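Local coordinates for cerato-platanin-like protein (Moniliophthora perniciosa, PDB 3SUK), which is a secreted fungal protein of the cerato-platanin family with a double-psi beta-barrel, whose exact molecular role has not been settled, at residues A[67-72]-A[106-111]; A[78-83]-A[94-99]. All coordinates share one frame; numbering follows the deposited sequence. Where two conformers were deposited one is given.

Reading from the N terminus, strand 64-71 supplies the first half of contact 1, and strand 74-83, its antiparallel neighbour in the sheet, supplies the first half of contact 2. The chain then passes through strand 90-92 into helix 94-101, where contact 2 closes a short loop, and on through helix 105-108 into strand 110-118, where contact 1 closes a longer one. Contact 2 is therefore nested inside contact 1. They meet directly: Ile67 N probably hydrogen-bonds Ile78 O, and the Met97 methyl packs against Gly109 and Ile111. Contact 2 lays helix 94-101 on strand 74-83, and contact 1 joins the end of helix 105-108 and the start of strand 110-118 to strand 64-71.

Contact 1: residues A[67-72]-A[106-111]; sequences ISFTFQ and VALGTI
Ile111 reaches across to the ring of Phe69 and sets its terminal methyl almost exactly over the centre of one face. Followed outward, the isoleucine touches the ring at nearly every step. CB lies 3.8 Å from Phe69 CE1, close to the far end of the ring. There the side chain branches: CG2 packs on Phe69 CZ, also at 3.8 Å, while CG1 stands between the backbone N and the carbonyl carbon (chi1 67°) and carries CD1 back over the six carbons. CD1 sits 3.7 Å from the centroid of the Phe69 ring and only 5° off its normal, a well-centred CH-pi contact. One branch thus lies over the face, while the other touches the outer end of the ring.

Phe69 comes out of strand 64-71 with CG anti to its own N (chi1 -172°), which sends the ring toward Ile111. Two residues on, Phe71 points to the same side of the strand, and the two rings share a partner in Leu108. The CD1 methyl of Leu108 lies over a face of the Phe71 ring, 4.0 Å from CE1, and meets Phe69 obliquely, 4.2 Å from CE2. The packing is entirely apolar, with no hydrogen bond across it.

Leu108 is the last residue of helix 105-108. Gly109 then leaves the helix with positive phi, and Thr110 N bonds back to Leu108 O at 2.9 Å; Leu108 and Ile111 flank this turn in the sequence. Beyond them, Leu100 and Thr101 touch Phe69, and Leu6 lies beside Ile111. Strand 64-71 of the double-psi beta-barrel, the fold of the cerato-platanins, here packs two alternate phenylalanines on the turn joining helix 105-108 to strand 110-118, toward the edge of the domain.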
loop_
_atom_site.group_PDB
_atom_site.type_symbol
_atom_site.label_atom_id
_atom_site.label_comp_id
_atom_site.label_asym_id
_atom_site.label_seq_id
_atom_site.Cartn_x
_atom_site.Cartn_y
_atom_site.Cartn_z
ATOM N N ILE A 67 4.086 2.416 7.934
ATOM C CA ILE A 67 4.872 3.353 7.126
ATOM C C ILE A 67 4.865 4.690 7.843
ATOM O O ILE A 67 3.855 5.171 8.200
ATOM C CB ILE A 67 4.299 3.501 5.695
ATOM C CG1 ILE A 67 4.240 2.134 4.966
ATOM C CG2 ILE A 67 5.157 4.449 4.859
ATOM C CD1 ILE A 67 3.552 2.163 3.695
ATOM N N SER A 68 6.049 5.259 8.028
ATOM C CA SER A 68 6.291 6.499 8.764
ATOM C C SER A 68 7.025 7.546 7.932
ATOM O O SER A 68 7.854 7.234 7.142
ATOM C CB SER A 68 7.159 6.224 9.987
ATOM O OG SER A 68 6.500 5.315 10.805
ATOM N N PHE A 69 6.623 8.793 8.097
ATOM C CA PHE A 69 7.244 9.941 7.424
ATOM C C PHE A 69 7.191 11.155 8.329
ATOM O O PHE A 69 6.170 11.462 8.847
ATOM C CB PHE A 69 6.548 10.230 6.099
ATOM C CG PHE A 69 7.222 11.276 5.243
ATOM C CD1 PHE A 69 8.490 11.113 4.742
ATOM C CD2 PHE A 69 6.522 12.385 4.876
ATOM C CE1 PHE A 69 9.064 12.092 3.955
ATOM C CE2 PHE A 69 7.093 13.321 4.059
ATOM C CZ PHE A 69 8.358 13.166 3.628
ATOM N N THR A 70 8.315 11.862 8.394
ATOM C CA THR A 70 8.424 13.103 9.152
ATOM C C THR A 70 8.399 14.289 8.194
ATOM O O THR A 70 9.169 14.354 7.306
ATOM C CB THR A 70 9.723 13.119 9.978
ATOM O OG1 THR A 70 9.749 11.968 10.817
ATOM C CG2 THR A 70 9.757 14.396 10.817
ATOM N N PHE A 71 7.413 15.142 8.367
ATOM C CA PHE A 71 7.223 16.324 7.533
ATOM C C PHE A 71 6.788 17.547 8.384
ATOM O O PHE A 71 5.912 17.462 9.171
ATOM C CB PHE A 71 6.194 16.007 6.434
ATOM C CG PHE A 71 5.989 17.123 5.447
ATOM C CD1 PHE A 71 6.936 17.458 4.527
ATOM C CD2 PHE A 71 4.815 17.778 5.441
ATOM C CE1 PHE A 71 6.668 18.476 3.603
ATOM C CE2 PHE A 71 4.564 18.780 4.553
ATOM C CZ PHE A 71 5.498 19.104 3.635
ATOM N N GLN A 72 7.454 18.662 8.184
ATOM C CA GLN A 72 7.143 19.874 8.944
ATOM C C GLN A 72 7.173 19.612 10.473
ATOM O O GLN A 72 6.349 20.093 11.160
ATOM C CB GLN A 72 5.836 20.590 8.479
ATOM C CG GLN A 72 5.898 21.206 7.039
ATOM C CD GLN A 72 4.551 21.570 6.445
ATOM O OE1 GLN A 72 3.504 21.314 7.004
ATOM N NE2 GLN A 72 4.591 22.129 5.268
ATOM N N VAL A 106 0.593 15.278 -3.779
ATOM C CA VAL A 106 0.857 15.836 -5.094
ATOM C C VAL A 106 2.029 16.815 -5.083
ATOM O O VAL A 106 2.864 16.787 -5.919
ATOM C CB VAL A 106 -0.407 16.480 -5.682
ATOM C CG1 VAL A 106 -0.093 17.067 -7.023
ATOM C CG2 VAL A 106 -1.539 15.448 -5.811
ATOM N N ALA A 107 2.072 17.629 -4.039
ATOM C CA ALA A 107 3.140 18.623 -3.896
ATOM C C ALA A 107 4.527 17.971 -3.774
ATOM O O ALA A 107 5.490 18.478 -4.274
ATOM C CB ALA A 107 2.875 19.498 -2.734
ATOM N N LEU A 108 4.604 16.889 -3.018
ATOM C CA LEU A 108 5.860 16.125 -2.909
ATOM C C LEU A 108 6.243 15.165 -4.055
ATOM O O LEU A 108 7.323 15.081 -4.488
ATOM C CB LEU A 108 5.897 15.443 -1.551
ATOM C CG LEU A 108 5.995 16.460 -0.423
ATOM C CD1 LEU A 108 5.721 15.765 0.874
ATOM C CD2 LEU A 108 7.359 17.152 -0.389
ATOM N N GLY A 109 5.248 14.457 -4.518
ATOM C CA GLY A 109 5.388 13.460 -5.565
ATOM C C GLY A 109 6.027 12.134 -5.201
ATOM O O GLY A 109 5.361 11.134 -5.230
ATOM N N THR A 110 7.308 12.162 -4.846
ATOM C CA THR A 110 8.083 11.018 -4.359
ATOM C C THR A 110 8.821 11.365 -3.053
ATOM O O THR A 110 9.450 12.375 -2.976
ATOM C CB THR A 110 9.072 10.603 -5.427
ATOM O OG1 THR A 110 8.361 10.324 -6.617
ATOM C CG2 THR A 110 9.787 9.347 -5.043
ATOM N N ILE A 111 8.731 10.509 -2.059
ATOM C CA ILE A 111 9.353 10.709 -0.764
ATOM C C ILE A 111 10.095 9.451 -0.300
ATOM O O ILE A 111 9.926 8.375 -0.845
ATOM C CB ILE A 111 8.337 11.152 0.298
ATOM C CG1 ILE A 111 7.354 10.003 0.570
ATOM C CG2 ILE A 111 7.695 12.497 -0.081
ATOM C CD1 ILE A 111 6.336 10.258 1.627
#

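Contact 2: residues A[78-83]-A[94-99]; sequences INLVAI and QAAMDE
Ala96 meets two side chains of strand 74-83 with a single methyl, but the helix segment that carries it begins with a polar residue. Gln94 donates from NE2 to Asp98 OD2 one turn later, 3.2 Å apart and nearly straight at 164°. The bond lies close to the Gln94 amide plane and uses the carboxylate's syn lone pair. Asp13 receives the backbone N-H groups of Gln94 and Ala95 at the start of the helix.

At Ala96 the helix faces the strand. Its CB lies 4.0 Å from Ile78 CD1 and 4.3 Å from Leu80 CD1, and the same isoleucine methyl comes within 3.9 Å of Ala96 O. With chi1 at 62° CG1 straddles the Ile78 backbone, and the extended chi2 carries CD1 out to the Ala96 methyl. Here a helix lies on the sheet of a double-psi beta-barrel, the cerato-platanin fold; the axes of 78-83 and 94-99 come within 9.9 Å at their closest and run nearly antiparallel, at 159°.

Met97 leaves the helix away from the strand, and its side chain touches Leu6 and Phe8 of strand 4-8 and Val92 of strand 90-92. Asp98 OD1 also accepts the N-H of Ala105, tying this helix to helix 105-108. Glu99 closes the contact more loosely: CB stands 4.4 Å from Ile78 CG2, while its carboxylate oxygen OE1 is hydrogen-bonded to His46 NE2.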
loop_
_atom_site.group_PDB
_atom_site.type_symbol
_atom_site.label_atom_id
_atom_site.label_comp_id
_atom_site.label_asym_id
_atom_site.label_seq_id
_atom_site.Cartn_x
_atom_site.Cartn_y
_atom_site.Cartn_z
ATOM N N ILE A 78 0.972 5.325 9.116
ATOM C CA ILE A 78 -0.212 4.575 8.737
ATOM C C ILE A 78 0.152 3.109 8.587
ATOM O O ILE A 78 1.288 2.777 8.384
ATOM C CB ILE A 78 -0.854 5.075 7.406
ATOM C CG1 ILE A 78 0.138 4.896 6.247
ATOM C CG2 ILE A 78 -1.316 6.503 7.537
ATOM C CD1 ILE A 78 -0.469 5.160 4.858
ATOM N N ASN A 79 -0.862 2.282 8.723
ATOM C CA ASN A 79 -0.781 0.893 8.387
ATOM C C ASN A 79 -1.427 0.619 7.024
ATOM O O ASN A 79 -2.473 1.092 6.725
ATOM C CB ASN A 79 -1.457 0.045 9.466
ATOM C CG ASN A 79 -0.826 0.226 10.856
ATOM O OD1 ASN A 79 0.320 0.475 11.002
ATOM N ND2 ASN A 79 -1.651 0.169 11.837
ATOM N N LEU A 80 -0.708 -0.115 6.200
ATOM C CA LEU A 80 -1.021 -0.231 4.796
ATOM C C LEU A 80 -0.874 -1.662 4.316
ATOM O O LEU A 80 0.043 -2.324 4.669
ATOM C CB LEU A 80 -0.092 0.702 3.999
ATOM C CG LEU A 80 -0.354 0.685 2.475
ATOM C CD1 LEU A 80 -0.365 2.109 1.905
ATOM C CD2 LEU A 80 0.734 -0.136 1.739
ATOM N N VAL A 81 -1.778 -2.105 3.451
ATOM C CA VAL A 81 -1.705 -3.452 2.875
ATOM C C VAL A 81 -1.168 -3.384 1.464
ATOM O O VAL A 81 -1.654 -2.676 0.670
ATOM C CB VAL A 81 -3.106 -4.164 2.858
ATOM C CG1 VAL A 81 -3.027 -5.556 2.169
ATOM C CG2 VAL A 81 -3.630 -4.318 4.323
ATOM N N ALA A 82 -0.191 -4.218 1.209
ATOM C CA ALA A 82 0.365 -4.350 -0.129
ATOM C C ALA A 82 -0.368 -5.421 -0.925
ATOM O O ALA A 82 -0.510 -6.493 -0.486
ATOM C CB ALA A 82 1.872 -4.619 -0.034
ATOM N N ILE A 83 -0.849 -5.007 -2.079
ATOM C CA ILE A 83 -1.658 -5.860 -2.951
ATOM C C ILE A 83 -1.170 -6.035 -4.403
ATOM O O ILE A 83 -1.861 -6.599 -5.204
ATOM C CB ILE A 83 -3.115 -5.317 -2.977
ATOM C CG1 ILE A 83 -3.216 -3.966 -3.705
ATOM C CG2 ILE A 83 -3.664 -5.231 -1.539
ATOM C CD1 ILE A 83 -4.622 -3.512 -4.012
ATOM N N GLN A 94 -3.260 7.890 -3.542
ATOM C CA GLN A 94 -2.937 9.259 -3.219
ATOM C C GLN A 94 -3.489 9.572 -1.814
ATOM O O GLN A 94 -2.847 10.238 -1.041
ATOM C CB GLN A 94 -3.571 10.217 -4.247
ATOM C CG GLN A 94 -3.146 11.665 -4.000
ATOM C CD GLN A 94 -3.934 12.630 -4.870
ATOM O OE1 GLN A 94 -4.112 12.398 -6.025
ATOM N NE2 GLN A 94 -4.347 13.748 -4.283
ATOM N N ALA A 95 -4.656 9.084 -1.486
ATOM C CA ALA A 95 -5.250 9.424 -0.209
ATOM C C ALA A 95 -4.348 8.985 0.954
ATOM O O ALA A 95 -4.214 9.709 1.939
ATOM C CB ALA A 95 -6.605 8.820 -0.101
ATOM N N ALA A 96 -3.725 7.832 0.807
ATOM C CA ALA A 96 -2.786 7.338 1.779
ATOM C C ALA A 96 -1.546 8.198 1.890
ATOM O O ALA A 96 -1.116 8.467 2.965
ATOM C CB ALA A 96 -2.402 5.912 1.482
ATOM N N MET A 97 -0.964 8.596 0.777
ATOM C CA MET A 97 0.173 9.489 0.776
ATOM C C MET A 97 -0.224 10.841 1.360
ATOM O O MET A 97 0.551 11.446 2.037
ATOM C CB MET A 97 0.803 9.631 -0.603
ATOM C CG MET A 97 2.091 10.368 -0.563
ATOM S SD MET A 97 2.905 10.376 -2.182
ATOM C CE MET A 97 4.411 11.273 -1.838
ATOM N N ASP A 98 -1.436 11.296 1.071
ATOM C CA ASP A 98 -1.859 12.546 1.669
ATOM C C ASP A 98 -1.947 12.451 3.200
ATOM O O ASP A 98 -1.552 13.351 3.875
ATOM C CB ASP A 98 -3.174 13.023 1.049
ATOM C CG ASP A 98 -2.972 13.813 -0.235
ATOM O OD1 ASP A 98 -2.050 14.590 -0.314
ATOM O OD2 ASP A 98 -3.784 13.616 -1.157
ATOM N N GLU A 99 -2.432 11.352 3.710
ATOM C CA GLU A 99 -2.511 11.163 5.157
ATOM C C GLU A 99 -1.100 11.131 5.780
ATOM O O GLU A 99 -0.858 11.698 6.809
ATOM C CB GLU A 99 -3.304 9.914 5.489
ATOM C CG GLU A 99 -4.786 10.056 5.249
ATOM C CD GLU A 99 -5.492 8.742 5.451
ATOM O OE1 GLU A 99 -5.415 8.235 6.574
ATOM O OE2 GLU A 99 -6.175 8.270 4.513
#